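Local coordinates for probable outer membrane protein (Pseudomonas aeruginosa, PDB 3DWO) that probably carries long-chain fatty acids or other hydrophobic compounds across the outer membrane, as a beta-barrel channel of the FadL family, at residues Gly145-Leu150 against Gly213-Ala218. Numbering follows the deposited sequence.
Sequences GLTGSL and GFFAGA. With C8E ((hydroxyethyloxy)tri(ethyloxy)octane), chain H.
In the wall of the FadL-type beta barrel, Thr-147 and Phe-215 meet on the inner side, over the strand 158-177 that separates their own: Thr-147 points at the other strand, and the end of the Phe-215 ring comes across to meet it from the opposite direction. The segments run in broadly the same direction, 34° apart, as expected of second neighbours in an antiparallel barrel, and their axes come no closer than 9.0 Å. No hydrogen bond joins them, so the contact illustrates how side chains can link strands that share no backbone ladder. The ring of Phe-215 does most of the spanning. Its CG sits between the backbone N and the carbonyl carbon (chi1 53°), which swings the ring across the gap. Thr-147 answers with its methyl, CG2, placed anti to the backbone N and meeting the ring at its edge, close to its plane. Thr-147 CG2 lies 3.2 Å from Phe-215 CZ, a tight approach. Ser-149 CB approaches the same ring obliquely, 4.2 Å from Phe-215 CE2, while its OG turns to a hydrogen bond with the carbonyl of Ala-30. Ile-165 of the intervening strand touches both Thr-147 and Phe-215. Phe-31, from the short helix 29-32, meets the ring edge-to-face, and His-233 of the adjoining strand 226-248 stacks on it. On the outer surface a detergent molecule bridges the same strands: its C3 lies at the edge of the Phe-214 ring, 3.9 Å from CD1, and its C7 is 4.1 Å from Leu-150 CB. The inner contact is thus small and apolar, with a carbon as the nearest atom of each side chain to the ring and the serine hydroxyl satisfied elsewhere.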
loop_
_atom_site.group_PDB
_atom_site.type_symbol
_atom_site.label_atom_id
_atom_site.label_comp_id
_atom_site.label_asym_id
_atom_site.label_seq_id
_atom_site.Cartn_x
_atom_site.Cartn_y
_atom_site.Cartn_z
ATOM N N GLY A 145 -9.097 -6.567 -5.567
ATOM C CA GLY A 145 -10.542 -6.503 -5.531
ATOM C C GLY A 145 -11.235 -6.681 -6.868
ATOM O O GLY A 145 -10.689 -6.337 -7.922
ATOM N N LEU A 146 -12.438 -7.245 -6.813
ATOM C CA LEU A 146 -13.269 -7.449 -7.992
ATOM C C LEU A 146 -14.416 -6.462 -7.796
ATOM O O LEU A 146 -15.006 -6.391 -6.717
ATOM C CB LEU A 146 -13.773 -8.896 -8.050
ATOM C CG LEU A 146 -12.625 -9.909 -8.149
ATOM C CD1 LEU A 146 -13.167 -11.333 -8.254
ATOM C CD2 LEU A 146 -11.764 -9.577 -9.367
ATOM N N THR A 147 -14.729 -5.699 -8.838
ATOM C CA THR A 147 -15.747 -4.663 -8.737
ATOM C C THR A 147 -16.911 -4.723 -9.717
ATOM O O THR A 147 -16.796 -5.255 -10.815
ATOM C CB THR A 147 -15.070 -3.274 -8.877
ATOM O OG1 THR A 147 -14.178 -3.067 -7.776
ATOM C CG2 THR A 147 -16.089 -2.171 -8.897
ATOM N N GLY A 148 -18.033 -4.154 -9.290
ATOM C CA GLY A 148 -19.225 -4.079 -10.112
ATOM C C GLY A 148 -19.809 -2.695 -9.872
ATOM O O GLY A 148 -19.991 -2.295 -8.719
ATOM N N SER A 149 -20.086 -1.945 -10.935
ATOM C CA SER A 149 -20.635 -0.607 -10.750
ATOM C C SER A 149 -21.714 -0.257 -11.756
ATOM O O SER A 149 -21.868 -0.912 -12.791
ATOM C CB SER A 149 -19.524 0.444 -10.814
ATOM O OG SER A 149 -18.916 0.457 -12.094
ATOM N N LEU A 150 -22.448 0.803 -11.445
ATOM C CA LEU A 150 -23.538 1.249 -12.291
ATOM C C LEU A 150 -23.532 2.770 -12.377
ATOM O O LEU A 150 -23.254 3.447 -11.387
ATOM C CB LEU A 150 -24.857 0.775 -11.681
ATOM C CG LEU A 150 -26.018 0.434 -12.607
ATOM C CD1 LEU A 150 -25.610 -0.707 -13.542
ATOM C CD2 LEU A 150 -27.226 0.033 -11.763
ATOM N N GLY A 213 -16.812 -3.438 -0.033
ATOM C CA GLY A 213 -16.596 -2.012 0.078
ATOM C C GLY A 213 -17.519 -1.286 -0.883
ATOM O O GLY A 213 -17.969 -1.854 -1.878
ATOM N N PHE A 214 -17.804 -0.026 -0.594
ATOM C CA PHE A 214 -18.681 0.745 -1.451
ATOM C C PHE A 214 -18.051 2.067 -1.867
ATOM O O PHE A 214 -17.244 2.644 -1.138
ATOM C CB PHE A 214 -20.012 0.968 -0.734
ATOM C CG PHE A 214 -20.736 -0.314 -0.422
ATOM C CD1 PHE A 214 -21.586 -0.898 -1.359
ATOM C CD2 PHE A 214 -20.511 -0.979 0.782
ATOM C CE1 PHE A 214 -22.199 -2.128 -1.106
ATOM C CE2 PHE A 214 -21.117 -2.211 1.048
ATOM C CZ PHE A 214 -21.962 -2.786 0.101
ATOM N N PHE A 215 -18.401 2.520 -3.063
ATOM C CA PHE A 215 -17.895 3.777 -3.588
ATOM C C PHE A 215 -18.953 4.398 -4.495
ATOM O O PHE A 215 -19.858 3.706 -4.973
ATOM C CB PHE A 215 -16.598 3.554 -4.369
ATOM C CG PHE A 215 -16.708 2.514 -5.444
ATOM C CD1 PHE A 215 -16.586 1.163 -5.138
ATOM C CD2 PHE A 215 -16.927 2.886 -6.767
ATOM C CE1 PHE A 215 -16.677 0.198 -6.135
ATOM C CE2 PHE A 215 -17.020 1.933 -7.768
ATOM C CZ PHE A 215 -16.893 0.584 -7.455
ATOM N N ALA A 216 -18.836 5.702 -4.727
ATOM C CA ALA A 216 -19.787 6.423 -5.564
ATOM C C ALA A 216 -19.108 7.618 -6.215
ATOM O O ALA A 216 -17.997 7.996 -5.840
ATOM C CB ALA A 216 -20.971 6.891 -4.722
ATOM N N GLY A 217 -19.778 8.215 -7.191
ATOM C CA GLY A 217 -19.207 9.361 -7.862
ATOM C C GLY A 217 -20.220 10.197 -8.613
ATOM O O GLY A 217 -21.367 9.797 -8.814
ATOM N N ALA A 218 -19.778 11.373 -9.031
ATOM C CA ALA A 218 -20.620 12.291 -9.775
ATOM C C ALA A 218 -19.751 12.999 -10.799
ATOM O O ALA A 218 -18.582 13.282 -10.542
ATOM C CB ALA A 218 -21.251 13.301 -8.828
HETATM C C2 C8E H . -24.792 0.430 -3.258
HETATM C C3 C8E H . -23.843 0.317 -4.362
HETATM C C4 C8E H . -24.619 0.118 -5.569
HETATM C C5 C8E H . -23.900 -0.827 -6.451
HETATM C C6 C8E H . -24.817 -1.381 -7.427
HETATM C C7 C8E H . -23.885 -1.672 -8.501
HETATM C C8 C8E H . -24.021 -3.091 -8.874
HETATM O O9 C8E H . -22.973 -3.966 -9.236
#